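Local coordinates for conserved hypothetical protein (Shewanella loihica, PDB 2GPI), which is of unknown function but, as a small member of the DUF1488 family, may take part in transcriptional regulation of the shikimate pathway, at residues A[48-51]-A[52-56]; A[78-81]-A[82-86]. All blocks are in the same frame, centred on the assembly; numbering follows the deposited sequence. Where two conformers were deposited one is given.

Contact 1. Residues A[48-51]-A[52-56]; sequences KINN and SEQAL
Asn51 OD1, the N-cap acceptor of helix 52-61, accepts from two donors, the backbone N-H of Glu53 and a water. The Glu53 N to Asn51 OD1 bond is 2.8 Å long and lies in the plane of the side-chain carbonyl, on a lone pair. The water donates to the same oxygen at 2.7 Å and also bonds Ser52 OG, tying the cap residue to the first residue of the helix. With CG anti to the backbone N (chi1 -170°), the Asn51 amide swings round to the N-H of Glu53 in the first turn, while its main-chain O starts the helical pattern by accepting from Ala55 N.

A second polar clasp closes the loop before the cap. Gln54 leaves the first turn with CG anti to its own N and the chain extended beyond, which carries its amide back alongside the backbone of residues 48-50. There both ends of the amide are used. Gln54 OE1 takes the N-H of Asn50 at 2.7 Å in a nearly straight bond (174°), the donor tilted 27° from the carbonyl plane; Gln54 NE2 gives to Lys48 O at 2.8 Å along a more bent path. Two bonds to the main chain on either side of Ile49 fix the rotation of the amide, and a further bond from Gln54 NE2 to Glu47 OE2 adds to the hold.

Ile49 turns its CG2 methyl against Ala55 CB, 4.0 Å away, as the apolar side of the turn. The loop links helix 38-45 to helix 52-61, and Ile49 packs back on the former through Gln38 and Leu41, its N donating to Glu42 OE2.

Contact 2. Residues A[78-81]-A[82-86]; sequences AFDV and QGHIQ
Asp80 holds its CG between backbone N and carbonyl carbon (chi1 75°), folding the carboxylate over the type I beta turn from Asp80 to Gly83, and Ile85, its CG1 anti to the carbonyl carbon and its chain bent at chi2, carries CD1 to the Phe79 ring. The turn, with a G1 beta bulge, reverses the chain ahead of strand 85-87. Its closing bond runs from Gly83 N to Asp80 O, 3.0 Å, with the donor well above the carbonyl plane, and Gly83, the last residue of the turn, has the positive phi of the bulge. Just outside it, Asp80 N gives to His84 O at 2.8 Å, this time with the donor in the carbonyl plane.

Asp80 OD1 accepts two main-chain N-H groups, Gln82 N and His84 N, each at 2.9 Å, from opposite faces of the carboxylate plane. The Gln82 bond makes an Asx turn within the beta turn, while the His84 bond reaches past it, so one oxygen of Asp80 holds the turn and the residue that follows it. In one of the two conformers of Gln86, its NE2 meets Asp80 OD2 nearly end-on at 3.2 Å, the carboxylate and amide planes nearly parallel. A water donates to the same OD2 and bonds His84 ND1, in the plane of the imidazole at its edge; such bonds would tend to favour a charged carboxylate.

On the apolar side, Phe79 and Ile85 meet in a CH-pi contact. Ile85 bonds through its backbone to Asp33 and Tyr35 of strand 30-37, and packs on Leu73 and Ile74 of helix 63-75. Gly83 O lies at the ring edge, 3.5 Å from Phe79 CD2. Ile85 CD1 sits over the centre of one face of the Phe79 ring, 3.9 Å from the centroid and 10° off the normal.

How the contacts relate
Both contacts are local and lie at the surface, each with one buried residue, Ala55 in contact 1 and Ile85 in contact 2. They lie on opposite sides of the chain's centre, about 24 Å apart between centres and about 14 Å between nearest atoms, without touching. Contact 1 starts a helix, and its neutral amide side chains serve main-chain groups in a link between two helices. Contact 2 leads from helix 63-75 into strand 85-87, which pairs in parallel with strand 30-37, and there a carboxylate is the chief acceptor. An aromatic ring supplies the apolar part of contact 2, whereas contact 1 has aliphatic methyl packing alone.

Contact 1. Residues A[48-51]-A[52-56]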
ATOM      1  N   LYS A  48      -7.122  15.961  -4.194  1.00 13.63           N
ATOM      2  CA  LYS A  48      -8.286  15.253  -3.694  1.00 14.91           C
ATOM      3  C   LYS A  48      -8.801  14.229  -4.741  1.00 14.95           C
ATOM      4  O   LYS A  48      -8.730  14.486  -5.945  1.00 17.66           O
ATOM      5  CB  LYS A  48      -9.330  16.236  -3.263  1.00 19.35           C
ATOM      6  CG  LYS A  48      -8.830  16.983  -2.027  1.00 26.54           C
ATOM      7  CD  LYS A  48      -9.878  17.816  -1.363  1.00 38.18           C
ATOM      8  CE  LYS A  48      -9.253  18.657  -0.250  1.00 33.22           C
ATOM      9  NZ  LYS A  48      -8.303  19.648  -0.816  1.00 42.62           N
ATOM     10  N   ILE A  49      -9.219  13.073  -4.242  1.00 14.03           N
ATOM     11  CA  ILE A  49      -9.636  11.938  -5.047  1.00 14.67           C
ATOM     12  C   ILE A  49     -11.127  11.935  -5.189  1.00 14.18           C
ATOM     13  O   ILE A  49     -11.856  11.989  -4.182  1.00 16.76           O
ATOM     14  CB  ILE A  49      -9.234  10.567  -4.380  1.00 19.68           C
ATOM     15  CG1 ILE A  49      -7.756  10.283  -4.585  1.00 19.80           C
ATOM     16  CG2 ILE A  49     -10.030   9.412  -4.958  1.00 21.56           C
ATOM     17  CD1 ILE A  49      -7.151   9.212  -3.654  1.00 20.90           C
ATOM     18  N   ASN A  50     -11.615  11.870  -6.422  1.00 12.65           N
ATOM     19  CA  ASN A  50     -13.070  11.828  -6.660  1.00 11.22           C
ATOM     20  C   ASN A  50     -13.500  10.740  -7.644  1.00 10.07           C
ATOM     21  O   ASN A  50     -14.664  10.691  -8.015  1.00 12.12           O
ATOM     22  CB  ASN A  50     -13.570  13.176  -7.158  1.00 16.78           C
ATOM     23  CG  ASN A  50     -12.802  13.665  -8.354  1.00 23.77           C
ATOM     24  OD1 ASN A  50     -12.559  12.931  -9.312  1.00 28.89           O
ATOM     25  ND2 ASN A  50     -12.340  14.924  -8.272  1.00 48.76           N
ATOM     26  N   ASN A  51     -12.561   9.895  -8.058  1.00 10.32           N
ATOM     27  CA  ASN A  51     -12.873   8.826  -8.988  1.00 10.17           C
ATOM     28  C   ASN A  51     -11.866   7.705  -8.731  1.00 11.85           C
ATOM     29  O   ASN A  51     -10.686   7.931  -8.472  1.00 12.51           O
ATOM     30  CB  ASN A  51     -12.811   9.351 -10.431  1.00  9.96           C
ATOM     31  CG  ASN A  51     -13.364   8.358 -11.437  1.00 11.21           C
ATOM     32  OD1 ASN A  51     -12.808   7.270 -11.593  1.00 13.48           O
ATOM     33  ND2 ASN A  51     -14.439   8.718 -12.118  1.00 11.05           N
ATOM     34  N   SER A  52     -12.347   6.466  -8.725  1.00 11.03           N
ATOM     35  CA  SER A  52     -11.464   5.337  -8.489  1.00 11.17           C
ATOM     36  C   SER A  52     -10.365   5.190  -9.546  1.00 10.89           C
ATOM     37  O   SER A  52      -9.280   4.657  -9.227  1.00 11.91           O
ATOM     38  CB  SER A  52     -12.269   4.030  -8.303  1.00 11.82           C
ATOM     39  OG  SER A  52     -12.983   3.666  -9.479  1.00 11.79           O
ATOM     40  N   GLU A  53     -10.610   5.674 -10.769  1.00 11.07           N
ATOM     41  CA  GLU A  53      -9.563   5.636 -11.807  1.00 12.44           C
ATOM     42  C   GLU A  53      -8.390   6.552 -11.406  1.00 11.26           C
ATOM     43  O   GLU A  53      -7.201   6.218 -11.541  1.00 13.05           O
ATOM     44  CB  GLU A  53     -10.134   5.996 -13.203  1.00 14.20           C
ATOM     45  CG  GLU A  53      -9.059   5.990 -14.247  1.00 17.74           C
ATOM     46  CD  GLU A  53      -9.548   6.122 -15.687  1.00 22.67           C
ATOM     47  OE1 GLU A  53     -10.754   6.394 -15.926  1.00 25.93           O
ATOM     48  OE2 GLU A  53      -8.681   5.935 -16.577  1.00 38.26           O
ATOM     49  N   GLN A  54      -8.748   7.726 -10.939  1.00 12.12           N
ATOM     50  CA  GLN A  54      -7.809   8.707 -10.405  1.00 14.22           C
ATOM     51  C   GLN A  54      -7.041   8.153  -9.205  1.00 13.84           C
ATOM     52  O   GLN A  54      -5.818   8.316  -9.087  1.00 13.89           O
ATOM     53  CB  GLN A  54      -8.594   9.975 -10.040  1.00 14.90           C
ATOM     54  CG  GLN A  54      -7.726  11.056  -9.465  1.00 15.82           C
ATOM     55  CD  GLN A  54      -8.557  12.054  -8.652  1.00 17.43           C
ATOM     56  OE1 GLN A  54      -9.758  11.845  -8.430  1.00 23.01           O
ATOM     57  NE2 GLN A  54      -7.916  13.163  -8.224  1.00 23.18           N
ATOM     58  N   ALA A  55      -7.748   7.487  -8.291  1.00 11.56           N
ATOM     59  CA  ALA A  55      -7.134   6.841  -7.124  1.00 13.15           C
ATOM     60  C   ALA A  55      -6.034   5.884  -7.553  1.00 10.22           C
ATOM     61  O   ALA A  55      -4.915   5.946  -7.036  1.00 13.01           O
ATOM     62  CB  ALA A  55      -8.179   6.125  -6.188  1.00 13.73           C
ATOM     63  N   LEU A  56      -6.345   5.022  -8.526  1.00 11.87           N
ATOM     64  CA  LEU A  56      -5.377   4.033  -9.003  1.00 12.85           C
ATOM     65  C   LEU A  56      -4.219   4.754  -9.707  1.00 13.44           C
ATOM     66  O   LEU A  56      -3.055   4.406  -9.540  1.00 12.86           O
ATOM     67  CB  LEU A  56      -6.027   3.041  -9.953  1.00 15.13           C
ATOM     68  CG  LEU A  56      -5.027   2.140 -10.671  1.00 20.61           C
ATOM     69  CD1 LEU A  56      -4.291   1.327  -9.637  1.00 22.84           C
ATOM     70  CD2 LEU A  56      -5.717   1.204 -11.697  1.00 21.69           C
TER
HETATM   71  O   HOH W   1     -13.810   4.752 -12.041  1.00 10.93           O

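Contact 2. Residues A[78-81]-A[82-86]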
ATOM      1  N   ALA A  78       5.369  -4.372  11.487  1.00 11.99           N
ATOM      2  CA  ALA A  78       4.351  -3.376  11.794  1.00 12.60           C
ATOM      3  C   ALA A  78       3.010  -3.796  11.207  1.00 16.28           C
ATOM      4  O   ALA A  78       2.386  -3.089  10.413  1.00 19.29           O
ATOM      5  CB  ALA A  78       4.786  -1.970  11.300  1.00 13.51           C
ATOM      6  N   PHE A  79       2.595  -5.004  11.554  1.00 14.91           N
ATOM      7  CA  PHE A  79       1.303  -5.555  11.134  1.00 14.72           C
ATOM      8  C   PHE A  79       0.243  -5.104  12.109  1.00 15.42           C
ATOM      9  O   PHE A  79       0.515  -4.966  13.317  1.00 17.54           O
ATOM     10  CB  PHE A  79       1.359  -7.066  11.167  1.00 15.26           C
ATOM     11  CG  PHE A  79       2.217  -7.657  10.110  1.00 14.85           C
ATOM     12  CD1 PHE A  79       3.597  -7.754  10.248  1.00 16.86           C
ATOM     13  CD2 PHE A  79       1.648  -8.032   8.924  1.00 17.39           C
ATOM     14  CE1 PHE A  79       4.359  -8.312   9.226  1.00 12.48           C
ATOM     15  CE2 PHE A  79       2.351  -8.594   7.962  1.00 13.55           C
ATOM     16  CZ  PHE A  79       3.716  -8.736   8.081  1.00 13.41           C
ATOM     17  N   ASP A  80      -0.956  -4.894  11.591  1.00 15.66           N
ATOM     18  CA  ASP A  80      -2.087  -4.463  12.384  1.00 14.23           C
ATOM     19  C   ASP A  80      -2.833  -5.611  13.003  1.00 14.79           C
ATOM     20  O   ASP A  80      -2.417  -6.768  12.870  1.00 11.72           O
ATOM     21  CB  ASP A  80      -2.973  -3.480  11.619  1.00 16.67           C
ATOM     22  CG  ASP A  80      -3.841  -4.113  10.558  1.00 17.75           C
ATOM     23  OD1 ASP A  80      -3.960  -5.349  10.484  1.00 12.68           O
ATOM     24  OD2 ASP A  80      -4.462  -3.326   9.789  1.00 18.32           O
ATOM     25  N   VAL A  81      -3.881  -5.323  13.782  1.00 13.43           N
ATOM     26  CA  VAL A  81      -4.607  -6.396  14.473  1.00 15.91           C
ATOM     27  C   VAL A  81      -5.406  -7.358  13.568  1.00 13.71           C
ATOM     28  O   VAL A  81      -6.007  -8.305  14.058  1.00 15.65           O
ATOM     29  CB  VAL A  81      -5.551  -5.860  15.575  1.00 17.20           C
ATOM     30  CG1 VAL A  81      -4.722  -5.228  16.701  1.00 20.67           C
ATOM     31  CG2 VAL A  81      -6.591  -4.920  14.972  1.00 19.06           C
ATOM     32  N   GLN A  82      -5.398  -7.135  12.256  1.00 12.79           N
ATOM     33  CA  GLN A  82      -5.918  -8.132  11.295  1.00 15.17           C
ATOM     34  C   GLN A  82      -4.860  -8.778  10.401  1.00 13.19           C
ATOM     35  O   GLN A  82      -5.196  -9.442   9.409  1.00 15.28           O
ATOM     36  CB  GLN A  82      -7.018  -7.540  10.437  1.00 16.77           C
ATOM     37  CG  GLN A  82      -8.247  -7.223  11.236  1.00 25.08           C
ATOM     38  CD  GLN A  82      -9.326  -6.641  10.376  1.00 39.48           C
ATOM     39  OE1 GLN A  82     -10.330  -7.297  10.102  1.00 47.09           O
ATOM     40  NE2 GLN A  82      -9.117  -5.413   9.911  1.00 41.67           N
ATOM     41  N   GLY A  83      -3.592  -8.575  10.734  1.00 11.84           N
ATOM     42  CA  GLY A  83      -2.505  -9.153   9.937  1.00 12.77           C
ATOM     43  C   GLY A  83      -2.194  -8.392   8.670  1.00 12.31           C
ATOM     44  O   GLY A  83      -1.535  -8.927   7.783  1.00 12.78           O
ATOM     45  N   HIS A  84      -2.697  -7.164   8.560  1.00  9.82           N
ATOM     46  CA  HIS A  84      -2.476  -6.320   7.411  1.00  9.42           C
ATOM     47  C   HIS A  84      -1.408  -5.253   7.624  1.00 10.42           C
ATOM     48  O   HIS A  84      -1.004  -4.976   8.751  1.00 11.09           O
ATOM     49  CB  HIS A  84      -3.748  -5.613   7.045  1.00 11.11           C
ATOM     50  CG  HIS A  84      -4.885  -6.516   6.727  1.00 12.06           C
ATOM     51  ND1 HIS A  84      -6.191  -6.142   6.957  1.00 15.42           N
ATOM     52  CD2 HIS A  84      -4.930  -7.770   6.226  1.00 12.39           C
ATOM     53  CE1 HIS A  84      -6.988  -7.142   6.627  1.00 16.89           C
ATOM     54  NE2 HIS A  84      -6.253  -8.134   6.162  1.00 16.78           N
ATOM     55  N   ILE A  85      -1.011  -4.622   6.522  1.00 11.16           N
ATOM     56  CA  ILE A  85      -0.042  -3.553   6.551  1.00 11.90           C
ATOM     57  C   ILE A  85      -0.758  -2.259   6.123  1.00 12.72           C
ATOM     58  O   ILE A  85      -1.365  -2.201   5.073  1.00 13.37           O
ATOM     59  CB  ILE A  85       1.155  -3.816   5.619  1.00 12.51           C
ATOM     60  CG1 ILE A  85       2.012  -5.012   6.116  1.00 13.15           C
ATOM     61  CG2 ILE A  85       2.002  -2.532   5.389  1.00 13.67           C
ATOM     62  CD1 ILE A  85       2.870  -4.697   7.353  1.00 12.36           C
ATOM     63  N   GLN A  86      -0.740  -1.268   6.998  1.00 12.69           N
ATOM     64  CA  GLN A  86      -1.351   0.044   6.709  0.50 13.26           C
ATOM     65  C   GLN A  86      -0.251   1.078   6.530  1.00 13.19           C
ATOM     66  O   GLN A  86       0.489   1.378   7.475  1.00 14.79           O
ATOM     67  CB  GLN A  86      -2.256   0.489   7.859  0.50 14.29           C
ATOM     68  CG  GLN A  86      -3.368  -0.479   8.243  0.50 19.66           C
ATOM     69  CD  GLN A  86      -4.523  -0.529   7.253  0.50 20.83           C
ATOM     70  OE1 GLN A  86      -4.866   0.462   6.616  0.50 25.00           O
ATOM     71  NE2 GLN A  86      -5.137  -1.695   7.139  0.50 27.61           N
TER
HETATM   72  O   HOH W   2       0.475  -1.474   9.630  1.00 23.42           O
HETATM   73  O   HOH W   3      -6.619  -3.854   8.430  1.00 24.98           O